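Local coordinates for bilirubin-inducible fluorescent protein UnaG (Anguilla japonica, PDB 4I3C) that binds unconjugated bilirubin with high affinity inside a beta-barrel and emits green fluorescence when the complex is excited, at residues Gly7-Ala12 with Tyr134-Glu139; Met51-Glu56 with Val67-Gly72; Lys106-Val111 with Leu123-Val128. The protein carries 1 engineered substitution. All coordinates share one frame; numbering follows the deposited sequence.

How the interactions relate
All three contacts are antiparallel strand pairings of one bilirubin-binding barrel. Interaction 1 pairs the chain's first strand, 7-15, with its last, 128-135. It lies mostly at the surface, and a carboxylate and an arginine do much of its work. Interaction 2 is a buried hairpin, 50-56 with 65-70, whose apolar side chains face the pigment. Interaction 3 is the partly buried hairpin 106-115 with 118-125, where threonine backbones and one threonine hydroxyl carry the polar bonding. Strand 118-125 lies next to 128-135, so interactions 1 and 3 hold adjacent strands. Interactions 2 and 3 lie on opposite sides of the chain's centre, about 19 Å apart between centres.

Interaction 1: Gly7-Ala12 with Tyr134-Glu139; sequences GTWKIA and YRRATE. With BLR (3-[5-[(Z)-(4-ethenyl-3-methyl-5-oxidanylidene-pyrrol-2-ylidene)methyl]-2-[[5-[(Z)-(3-ethenyl-4-methyl-5-oxidanylidene-pyrrol-2-ylidene)methyl]-3-(3-hydroxy-3-oxopropyl)-4-methyl-1H-pyrrol-2-yl]methyl]-4-methyl-1H-pyrrol-3-yl]propanoic acid), chain C.
Arg-136 lays its CG over the six-membered ring of Trp-9, 3.9 Å from the ring centroid and almost on the ring normal, a CH-pi contact. The arginine chain runs on extended, and its guanidinium puts one face against Trp-9 CZ2. The two planes are 42° apart, so this is no flat stack. Trp-9 NE1 bonds to the carbonyl O of Phe-5.

Tyr-134 lies further along the pair. The methyl Ile-11 CD1 sits over one face of its ring, offset toward the rim and 3.8 Å from the centroid. CG1 of Ile-11 is turned anti to the backbone N (chi1 -159°), which carries CD1 over that ring. The hydroxyl OH of Tyr-134 donates to bilirubin O1D at 2.7 Å. A phenylalanine in its place would probably leave that propionate oxygen without this donor. Arg-132 and Ser-80 also bond the pigment.

The strands are tied by Arg-135 N to Lys-10 O, 2.8 Å. At the chain end, Glu-139 OE1 takes Thr-8 N at 3.0 Å, nearly straight, and Thr-8 OG1 at 2.6 Å. Arg-136 NH1 makes a salt bridge to the same oxygen at 2.7 Å, with the oxygen in the guanidinium plane. Three donors grip one carboxylate oxygen, which probably favours a charged Glu-139 and pins the C-terminus to the first strand.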
# COMPACT_ATOMS: atom_id res chain seq x y z
N GLY A 7 -2.66 -13.22 4.12
CA GLY A 7 -1.86 -14.21 3.43
C GLY A 7 -0.50 -13.75 2.97
O GLY A 7 0.05 -12.76 3.45
N THR A 8 0.06 -14.50 2.02
CA THR A 8 1.33 -14.16 1.39
C THR A 8 1.04 -13.58 0.02
O THR A 8 0.07 -13.95 -0.63
CB THR A 8 2.23 -15.38 1.22
OG1 THR A 8 1.42 -16.56 1.08
CG2 THR A 8 3.17 -15.53 2.41
N TRP A 9 1.90 -12.68 -0.43
CA TRP A 9 1.67 -11.99 -1.69
C TRP A 9 2.96 -11.61 -2.37
O TRP A 9 4.04 -11.70 -1.79
CB TRP A 9 0.81 -10.76 -1.44
CG TRP A 9 -0.57 -11.11 -0.96
CD1 TRP A 9 -0.97 -11.25 0.33
CD2 TRP A 9 -1.71 -11.38 -1.77
NE1 TRP A 9 -2.30 -11.58 0.37
CE2 TRP A 9 -2.78 -11.66 -0.90
CE3 TRP A 9 -1.94 -11.40 -3.15
CZ2 TRP A 9 -4.06 -11.96 -1.37
CZ3 TRP A 9 -3.20 -11.70 -3.60
CH2 TRP A 9 -4.25 -11.98 -2.72
N LYS A 10 2.83 -11.16 -3.61
CA LYS A 10 3.97 -10.93 -4.47
C LYS A 10 3.55 -10.07 -5.64
O LYS A 10 2.50 -10.28 -6.23
CB LYS A 10 4.50 -12.26 -5.00
CG LYS A 10 5.22 -13.12 -3.97
CD LYS A 10 5.69 -14.41 -4.58
CE LYS A 10 6.75 -14.19 -5.64
NZ LYS A 10 8.02 -13.63 -5.10
N ILE A 11 4.39 -9.09 -5.99
CA ILE A 11 4.08 -8.22 -7.11
C ILE A 11 3.83 -9.05 -8.36
O ILE A 11 4.34 -10.16 -8.49
CB ILE A 11 5.23 -7.25 -7.40
CG1 ILE A 11 4.73 -6.04 -8.19
CG2 ILE A 11 6.33 -7.96 -8.18
CD1 ILE A 11 3.69 -5.21 -7.45
N ALA A 12 3.05 -8.49 -9.27
CA ALA A 12 2.77 -9.14 -10.54
C ALA A 12 2.77 -8.12 -11.66
O ALA A 12 3.41 -8.32 -12.69
CB ALA A 12 1.44 -9.89 -10.48
N TYR A 134 -0.99 -7.92 -7.28
CA TYR A 134 -0.17 -8.92 -6.62
C TYR A 134 -0.83 -10.28 -6.73
O TYR A 134 -2.05 -10.39 -6.81
CB TYR A 134 0.01 -8.61 -5.14
CG TYR A 134 0.79 -7.35 -4.83
CD1 TYR A 134 1.95 -7.41 -4.08
CD2 TYR A 134 0.37 -6.11 -5.29
CE1 TYR A 134 2.66 -6.26 -3.78
CE2 TYR A 134 1.08 -4.97 -5.00
CZ TYR A 134 2.22 -5.05 -4.25
OH TYR A 134 2.94 -3.90 -3.96
N ARG A 135 -0.01 -11.32 -6.72
CA ARG A 135 -0.51 -12.67 -6.63
C ARG A 135 0.09 -13.31 -5.39
O ARG A 135 1.19 -12.94 -4.97
CB ARG A 135 -0.11 -13.47 -7.87
CG ARG A 135 1.04 -14.42 -7.63
CD ARG A 135 1.08 -15.53 -8.64
NE ARG A 135 1.94 -15.22 -9.78
CZ ARG A 135 3.13 -15.76 -10.01
NH1 ARG A 135 3.63 -16.68 -9.19
NH2 ARG A 135 3.82 -15.40 -11.08
N ARG A 136 -0.63 -14.26 -4.80
CA ARG A 136 -0.09 -15.03 -3.69
C ARG A 136 1.13 -15.81 -4.13
O ARG A 136 1.22 -16.23 -5.28
CB ARG A 136 -1.13 -16.02 -3.18
CG ARG A 136 -2.11 -15.42 -2.21
CD ARG A 136 -3.22 -16.39 -1.89
NE ARG A 136 -4.37 -15.70 -1.32
CZ ARG A 136 -4.49 -15.38 -0.03
NH1 ARG A 136 -3.53 -15.68 0.83
NH2 ARG A 136 -5.56 -14.75 0.40
N ALA A 137 2.07 -16.02 -3.22
CA ALA A 137 3.24 -16.83 -3.52
C ALA A 137 2.85 -18.22 -4.06
O ALA A 137 3.32 -19.24 -3.57
CB ALA A 137 4.12 -16.97 -2.27
N THR A 138 2.00 -18.24 -5.09
CA THR A 138 1.48 -19.48 -5.65
C THR A 138 0.74 -20.30 -4.60
O THR A 138 0.66 -21.52 -4.70
CB THR A 138 2.61 -20.29 -6.30
OG1 THR A 138 3.66 -20.51 -5.35
CG2 THR A 138 3.17 -19.54 -7.48
N GLU A 139 0.18 -19.61 -3.61
CA GLU A 139 -0.46 -20.26 -2.47
C GLU A 139 -1.33 -21.45 -2.88
O GLU A 139 -2.13 -21.95 -2.09
CB GLU A 139 -1.30 -19.27 -1.67
CG GLU A 139 -0.50 -18.58 -0.59
CD GLU A 139 -1.36 -18.16 0.57
OE1 GLU A 139 -1.18 -17.02 1.06
OE2 GLU A 139 -2.21 -18.96 1.00
CHA BLR C . 4.64 -0.95 -0.16
NA BLR C . 2.54 -1.29 1.20
C1A BLR C . 3.82 -0.84 1.08
C2A BLR C . 4.19 -0.25 2.27
C3A BLR C . 3.11 -0.36 3.13
C4A BLR C . 2.10 -1.02 2.45
CMA BLR C . 3.02 0.11 4.54
CAA BLR C . 5.51 0.38 2.57
CBA BLR C . 5.80 1.44 1.56
CGA BLR C . 6.76 2.48 2.04
O1A BLR C . 7.96 2.18 2.26
O2A BLR C . 6.36 3.66 2.21
CHB BLR C . 0.75 -1.35 3.01
NB BLR C . 0.14 -3.06 1.24
C1B BLR C . -0.03 -2.36 2.51
C2B BLR C . -1.11 -2.90 3.13
C3B BLR C . -1.66 -3.80 2.50
C4B BLR C . -1.02 -4.13 1.16
CMB BLR C . -1.59 -2.44 4.46
OB BLR C . -1.31 -4.95 0.30
CAB BLR C . -2.86 -4.53 3.00
CBB BLR C . -4.10 -4.02 2.78
NC BLR C . 8.73 1.12 -2.24
C1C BLR C . 10.31 1.30 -2.11
C2C BLR C . 10.33 2.81 -2.18
C3C BLR C . 9.23 3.34 -2.30
C4C BLR C . 8.19 2.47 -2.35
CMC BLR C . 11.59 3.59 -2.11
OC BLR C . 11.20 0.48 -1.98
CAC BLR C . 9.04 4.81 -2.39
CBC BLR C . 9.49 5.46 -3.50
CHD BLR C . 6.88 2.80 -2.49
ND BLR C . 6.09 0.75 -1.27
C1D BLR C . 5.84 1.91 -1.90
C2D BLR C . 4.36 2.15 -1.90
C3D BLR C . 3.78 1.13 -1.28
C4D BLR C . 4.82 0.20 -0.85
CMD BLR C . 3.66 3.32 -2.51
CAD BLR C . 2.31 0.95 -1.06
CBD BLR C . 1.62 0.66 -2.35
CGD BLR C . 1.51 -0.82 -2.54
O1D BLR C . 2.50 -1.47 -2.98
O2D BLR C . 0.45 -1.42 -2.26

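Interaction 2: Met51-Glu56 with Val67-Gly72; sequences MTVKIE and VKFKLG. With BLR (3-[5-[(Z)-(4-ethenyl-3-methyl-5-oxidanylidene-pyrrol-2-ylidene)methyl]-2-[[5-[(Z)-(3-ethenyl-4-methyl-5-oxidanylidene-pyrrol-2-ylidene)methyl]-3-(3-hydroxy-3-oxopropyl)-4-methyl-1H-pyrrol-2-yl]methyl]-4-methyl-1H-pyrrol-3-yl]propanoic acid), chain C.
The Phe-69 ring has the carbonyl O of Met-51 over one face, 3.3 Å above the plane and offset toward the rim. Val-67 CG1 and Leu-71 CG lie at its edge, and so does the bilirubin methyl CMB. CG of Phe-69 is tucked between its own backbone N and carbonyl carbon (chi1 63°), which swings the ring toward Met-51. Met-51 SD lies obliquely to the ring, 5.1 Å from the centroid, a Met-aromatic contact. The model crowds Met-51 CB against the ring, so the fine geometry here is doubtful.

Val-53 and Val-67 stand side by side, pointing the same way, with Val-53 CB 3.5 Å from Val-67 CG2. Both meet the pigment: Val-67 CG2 is 3.5 Å from bilirubin CMA, and Val-53 CG2 is 3.7 Å from CMB. Their backbones exchange two hydrogen bonds. Phe-69 N adds a nearly straight bond to Met-51 O at 3.1 Å. On the other face of the sheet, Lys-68 runs alongside Thr-52, and its NZ makes only a weak bond to OG1.

The hairpin 50-56 with 65-70 forms one flank of the pocket. Strand 40-45 pairs with the far side of 50-56, and Ile-43 touches Val-53. Phe-75 of strand 75-77 and Val-90 of strand 86-93 pack against Phe-69.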
# COMPACT_ATOMS: atom_id res chain seq x y z
N MET A 51 -5.44 -5.05 11.73
CA MET A 51 -4.74 -5.73 10.64
C MET A 51 -3.24 -5.49 10.68
O MET A 51 -2.77 -4.35 10.60
CB MET A 51 -5.29 -5.25 9.30
CG MET A 51 -6.38 -6.12 8.72
SD MET A 51 -6.61 -5.88 6.94
CE MET A 51 -5.50 -7.13 6.31
N THR A 52 -2.48 -6.59 10.77
CA THR A 52 -1.03 -6.53 10.82
C THR A 52 -0.42 -6.98 9.49
O THR A 52 -0.60 -8.12 9.07
CB THR A 52 -0.50 -7.43 11.93
OG1 THR A 52 -0.62 -6.76 13.19
CG2 THR A 52 0.96 -7.79 11.67
N VAL A 53 0.33 -6.09 8.85
CA VAL A 53 0.84 -6.35 7.52
C VAL A 53 2.35 -6.18 7.49
O VAL A 53 2.91 -5.47 8.32
CB VAL A 53 0.22 -5.34 6.54
CG1 VAL A 53 0.81 -5.51 5.14
CG2 VAL A 53 -1.31 -5.47 6.56
N LYS A 54 3.03 -6.86 6.57
CA LYS A 54 4.46 -6.67 6.41
C LYS A 54 4.88 -6.56 4.95
O LYS A 54 4.17 -7.04 4.06
CB LYS A 54 5.23 -7.81 7.05
CG LYS A 54 6.72 -7.63 6.99
CD LYS A 54 7.43 -8.63 7.87
CE LYS A 54 7.72 -9.91 7.12
NZ LYS A 54 9.11 -10.37 7.39
N ILE A 55 6.04 -5.96 4.71
CA ILE A 55 6.55 -5.76 3.36
C ILE A 55 8.06 -5.95 3.25
O ILE A 55 8.84 -5.13 3.75
CB ILE A 55 6.22 -4.33 2.85
CG1 ILE A 55 4.77 -3.97 3.15
CG2 ILE A 55 6.51 -4.21 1.36
CD1 ILE A 55 4.63 -2.77 4.05
N GLU A 56 8.47 -7.04 2.61
CA GLU A 56 9.85 -7.20 2.13
C GLU A 56 9.96 -6.71 0.68
O GLU A 56 9.75 -7.49 -0.24
CB GLU A 56 10.27 -8.66 2.18
CG GLU A 56 10.61 -9.20 3.55
CD GLU A 56 11.60 -10.35 3.49
OE1 GLU A 56 12.16 -10.60 2.40
OE2 GLU A 56 11.82 -11.00 4.53
N VAL A 67 3.25 -2.55 8.85
CA VAL A 67 2.05 -1.84 9.25
C VAL A 67 1.44 -2.59 10.42
O VAL A 67 1.53 -3.82 10.47
CB VAL A 67 1.04 -1.81 8.11
CG1 VAL A 67 0.37 -0.45 8.01
CG2 VAL A 67 1.73 -2.18 6.80
N LYS A 68 0.83 -1.88 11.36
CA LYS A 68 0.10 -2.52 12.44
C LYS A 68 -1.03 -1.61 12.89
O LYS A 68 -0.82 -0.73 13.73
CB LYS A 68 1.03 -2.83 13.61
CG LYS A 68 0.83 -4.21 14.20
CD LYS A 68 1.92 -4.53 15.19
CE LYS A 68 1.79 -5.94 15.71
NZ LYS A 68 2.36 -6.94 14.77
N PHE A 69 -2.22 -1.81 12.34
CA PHE A 69 -3.28 -0.83 12.50
C PHE A 69 -4.60 -1.40 12.98
O PHE A 69 -4.89 -2.59 12.82
CB PHE A 69 -3.51 -0.09 11.19
CG PHE A 69 -3.97 -0.98 10.05
CD1 PHE A 69 -5.28 -1.41 9.98
CD2 PHE A 69 -3.09 -1.40 9.08
CE1 PHE A 69 -5.71 -2.22 8.95
CE2 PHE A 69 -3.52 -2.22 8.05
CZ PHE A 69 -4.82 -2.62 7.98
N LYS A 70 -5.40 -0.52 13.58
CA LYS A 70 -6.77 -0.81 13.96
C LYS A 70 -7.68 -0.10 12.97
O LYS A 70 -7.43 1.05 12.60
CB LYS A 70 -7.03 -0.30 15.38
CG LYS A 70 -8.41 -0.60 15.92
CD LYS A 70 -9.36 0.57 15.74
CE LYS A 70 -10.72 0.29 16.34
NZ LYS A 70 -11.12 -1.14 16.20
N LEU A 71 -8.73 -0.79 12.53
CA LEU A 71 -9.61 -0.25 11.49
C LEU A 71 -10.64 0.73 12.03
O LEU A 71 -11.67 0.34 12.57
CB LEU A 71 -10.29 -1.38 10.73
CG LEU A 71 -9.42 -1.98 9.62
CD1 LEU A 71 -10.09 -3.18 8.99
CD2 LEU A 71 -9.11 -0.93 8.57
N GLY A 72 -10.35 2.02 11.85
CA GLY A 72 -11.16 3.08 12.41
C GLY A 72 -10.28 4.01 13.22
O GLY A 72 -10.73 5.04 13.71
CHA BLR C . 4.64 -0.95 -0.16
NA BLR C . 2.54 -1.29 1.20
C1A BLR C . 3.82 -0.84 1.08
C2A BLR C . 4.19 -0.25 2.27
C3A BLR C . 3.11 -0.36 3.13
C4A BLR C . 2.10 -1.02 2.45
CMA BLR C . 3.02 0.11 4.54
CAA BLR C . 5.51 0.38 2.57
CBA BLR C . 5.80 1.44 1.56
CGA BLR C . 6.76 2.48 2.04
O1A BLR C . 7.96 2.18 2.26
O2A BLR C . 6.36 3.66 2.21
CHB BLR C . 0.75 -1.35 3.01
NB BLR C . 0.14 -3.06 1.24
C1B BLR C . -0.03 -2.36 2.51
C2B BLR C . -1.11 -2.90 3.13
C3B BLR C . -1.66 -3.80 2.50
C4B BLR C . -1.02 -4.13 1.16
CMB BLR C . -1.59 -2.44 4.46
OB BLR C . -1.31 -4.95 0.30
CAB BLR C . -2.86 -4.53 3.00
CBB BLR C . -4.10 -4.02 2.78
NC BLR C . 8.73 1.12 -2.24
C1C BLR C . 10.31 1.30 -2.11
C2C BLR C . 10.33 2.81 -2.18
C3C BLR C . 9.23 3.34 -2.30
C4C BLR C . 8.19 2.47 -2.35
CMC BLR C . 11.59 3.59 -2.11
OC BLR C . 11.20 0.48 -1.98
CAC BLR C . 9.04 4.81 -2.39
CBC BLR C . 9.49 5.46 -3.50
CHD BLR C . 6.88 2.80 -2.49
ND BLR C . 6.09 0.75 -1.27
C1D BLR C . 5.84 1.91 -1.90
C2D BLR C . 4.36 2.15 -1.90
C3D BLR C . 3.78 1.13 -1.28
C4D BLR C . 4.82 0.20 -0.85
CMD BLR C . 3.66 3.32 -2.51
CAD BLR C . 2.31 0.95 -1.06
CBD BLR C . 1.62 0.66 -2.35
CGD BLR C . 1.51 -0.82 -2.54
O1D BLR C . 2.50 -1.47 -2.98
O2D BLR C . 0.45 -1.42 -2.26

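Interaction 3: Lys106-Val111 with Leu123-Val128; sequences KETTYV and LTMGDV
The beta hairpin of strands 106-115 and 118-125 is part of the barrel wall of this fatty-acid binding protein family member. Thr-109 and Thr-124 form a hydrogen-bonded antiparallel pair: Thr-124 N donates to Thr-109 O at 2.9 Å, and Thr-109 N returns a bond to Thr-124 O at 3.0 Å. The next pair, Tyr-110 with Leu-123, is non-hydrogen-bonded, and here side chains do the work. Leu-123 CG lies 3.5 Å from Tyr-110 CD1, and Leu-123 CD2 leans on Tyr-110 CE1. The leucine meets the ring obliquely.

Tyr-110 also touches bilirubin, and its OH bonds to Tyr-20 OH of helix 17-23. Tyr-20 also packs on Leu-123 and Met-125, and Ala-23 of the same helix touches Met-125. Beyond Met-125, a type II' turn through Gly-126 and Asp-127 leads into strand 128-135.

Thr-108 CB comes 4.1 Å from Met-125 SD. Thr-108 OG1, anti to the backbone N (chi1 -173°), also bonds to Tyr-20 OH. That torsion brings OG1 to Thr-124 O at 2.9 Å, well above the carbonyl plane. Thr-109 N arrives from the same face, so two donors share this one oxygen.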
# COMPACT_ATOMS: atom_id res chain seq x y z
N LYS A 106 -3.24 17.48 2.44
CA LYS A 106 -3.69 16.71 1.29
C LYS A 106 -4.06 15.28 1.65
O LYS A 106 -3.73 14.79 2.73
CB LYS A 106 -2.59 16.65 0.23
CG LYS A 106 -1.63 17.82 0.23
CD LYS A 106 -0.44 17.48 -0.66
CE LYS A 106 0.48 18.66 -0.85
NZ LYS A 106 1.06 19.14 0.43
N GLU A 107 -4.72 14.61 0.72
CA GLU A 107 -5.19 13.25 0.92
C GLU A 107 -4.99 12.39 -0.33
O GLU A 107 -5.46 12.74 -1.41
CB GLU A 107 -6.67 13.27 1.31
CG GLU A 107 -7.42 14.48 0.80
CD GLU A 107 -8.81 14.60 1.40
OE1 GLU A 107 -9.17 15.70 1.86
OE2 GLU A 107 -9.53 13.59 1.42
N THR A 108 -4.28 11.28 -0.16
CA THR A 108 -4.13 10.28 -1.23
C THR A 108 -4.81 9.01 -0.74
O THR A 108 -5.06 8.87 0.45
CB THR A 108 -2.66 9.99 -1.55
OG1 THR A 108 -2.58 9.13 -2.70
CG2 THR A 108 -1.97 9.31 -0.36
N THR A 109 -5.11 8.09 -1.65
CA THR A 109 -5.96 6.96 -1.28
C THR A 109 -5.54 5.63 -1.91
O THR A 109 -4.96 5.60 -2.98
CB THR A 109 -7.41 7.30 -1.64
OG1 THR A 109 -7.88 8.33 -0.76
CG2 THR A 109 -8.31 6.08 -1.53
N TYR A 110 -5.85 4.53 -1.23
CA TYR A 110 -5.47 3.21 -1.74
C TYR A 110 -6.66 2.26 -1.65
O TYR A 110 -6.94 1.70 -0.59
CB TYR A 110 -4.31 2.63 -0.94
CG TYR A 110 -3.00 3.37 -1.07
CD1 TYR A 110 -1.94 2.83 -1.78
CD2 TYR A 110 -2.82 4.61 -0.49
CE1 TYR A 110 -0.74 3.50 -1.90
CE2 TYR A 110 -1.63 5.29 -0.60
CZ TYR A 110 -0.60 4.73 -1.31
OH TYR A 110 0.60 5.40 -1.42
N VAL A 111 -7.35 2.09 -2.77
CA VAL A 111 -8.48 1.18 -2.82
C VAL A 111 -8.04 -0.23 -3.21
O VAL A 111 -7.90 -0.56 -4.39
CB VAL A 111 -9.53 1.69 -3.81
CG1 VAL A 111 -10.60 0.64 -4.04
CG2 VAL A 111 -10.12 3.00 -3.30
N LEU A 123 -4.45 3.33 -6.73
CA LEU A 123 -3.80 4.33 -5.88
C LEU A 123 -4.07 5.72 -6.43
O LEU A 123 -3.79 5.99 -7.59
CB LEU A 123 -2.30 4.05 -5.84
CG LEU A 123 -1.84 2.69 -5.29
CD1 LEU A 123 -2.47 1.50 -5.98
CD2 LEU A 123 -0.34 2.58 -5.42
N THR A 124 -4.56 6.64 -5.61
CA THR A 124 -5.20 7.82 -6.16
C THR A 124 -4.68 9.08 -5.48
O THR A 124 -4.99 9.35 -4.32
CB THR A 124 -6.72 7.75 -6.00
OG1 THR A 124 -7.18 6.46 -6.43
CG2 THR A 124 -7.39 8.83 -6.83
N MET A 125 -3.86 9.82 -6.22
CA MET A 125 -3.41 11.13 -5.81
C MET A 125 -3.76 12.11 -6.93
O MET A 125 -3.22 12.04 -8.03
CB MET A 125 -1.90 11.12 -5.56
CG MET A 125 -1.28 12.49 -5.33
SD MET A 125 -1.95 13.32 -3.88
CE MET A 125 -0.84 14.71 -3.73
N GLY A 126 -4.70 13.01 -6.64
CA GLY A 126 -5.16 13.98 -7.63
C GLY A 126 -5.62 13.33 -8.92
O GLY A 126 -6.35 12.33 -8.90
N ASP A 127 -5.20 13.91 -10.04
CA ASP A 127 -5.52 13.39 -11.36
C ASP A 127 -4.71 12.14 -11.65
O ASP A 127 -5.00 11.39 -12.58
CB ASP A 127 -5.20 14.44 -12.43
CG ASP A 127 -6.18 15.60 -12.42
OD1 ASP A 127 -6.81 15.83 -11.37
OD2 ASP A 127 -6.31 16.27 -13.46
N VAL A 128 -3.69 11.92 -10.83
CA VAL A 128 -2.80 10.78 -11.01
C VAL A 128 -3.39 9.53 -10.38
O VAL A 128 -3.70 9.51 -9.19
CB VAL A 128 -1.42 11.04 -10.41
CG1 VAL A 128 -0.76 9.74 -10.01
CG2 VAL A 128 -0.56 11.83 -11.39
O HOH W 1 -7.58 4.38 -5.23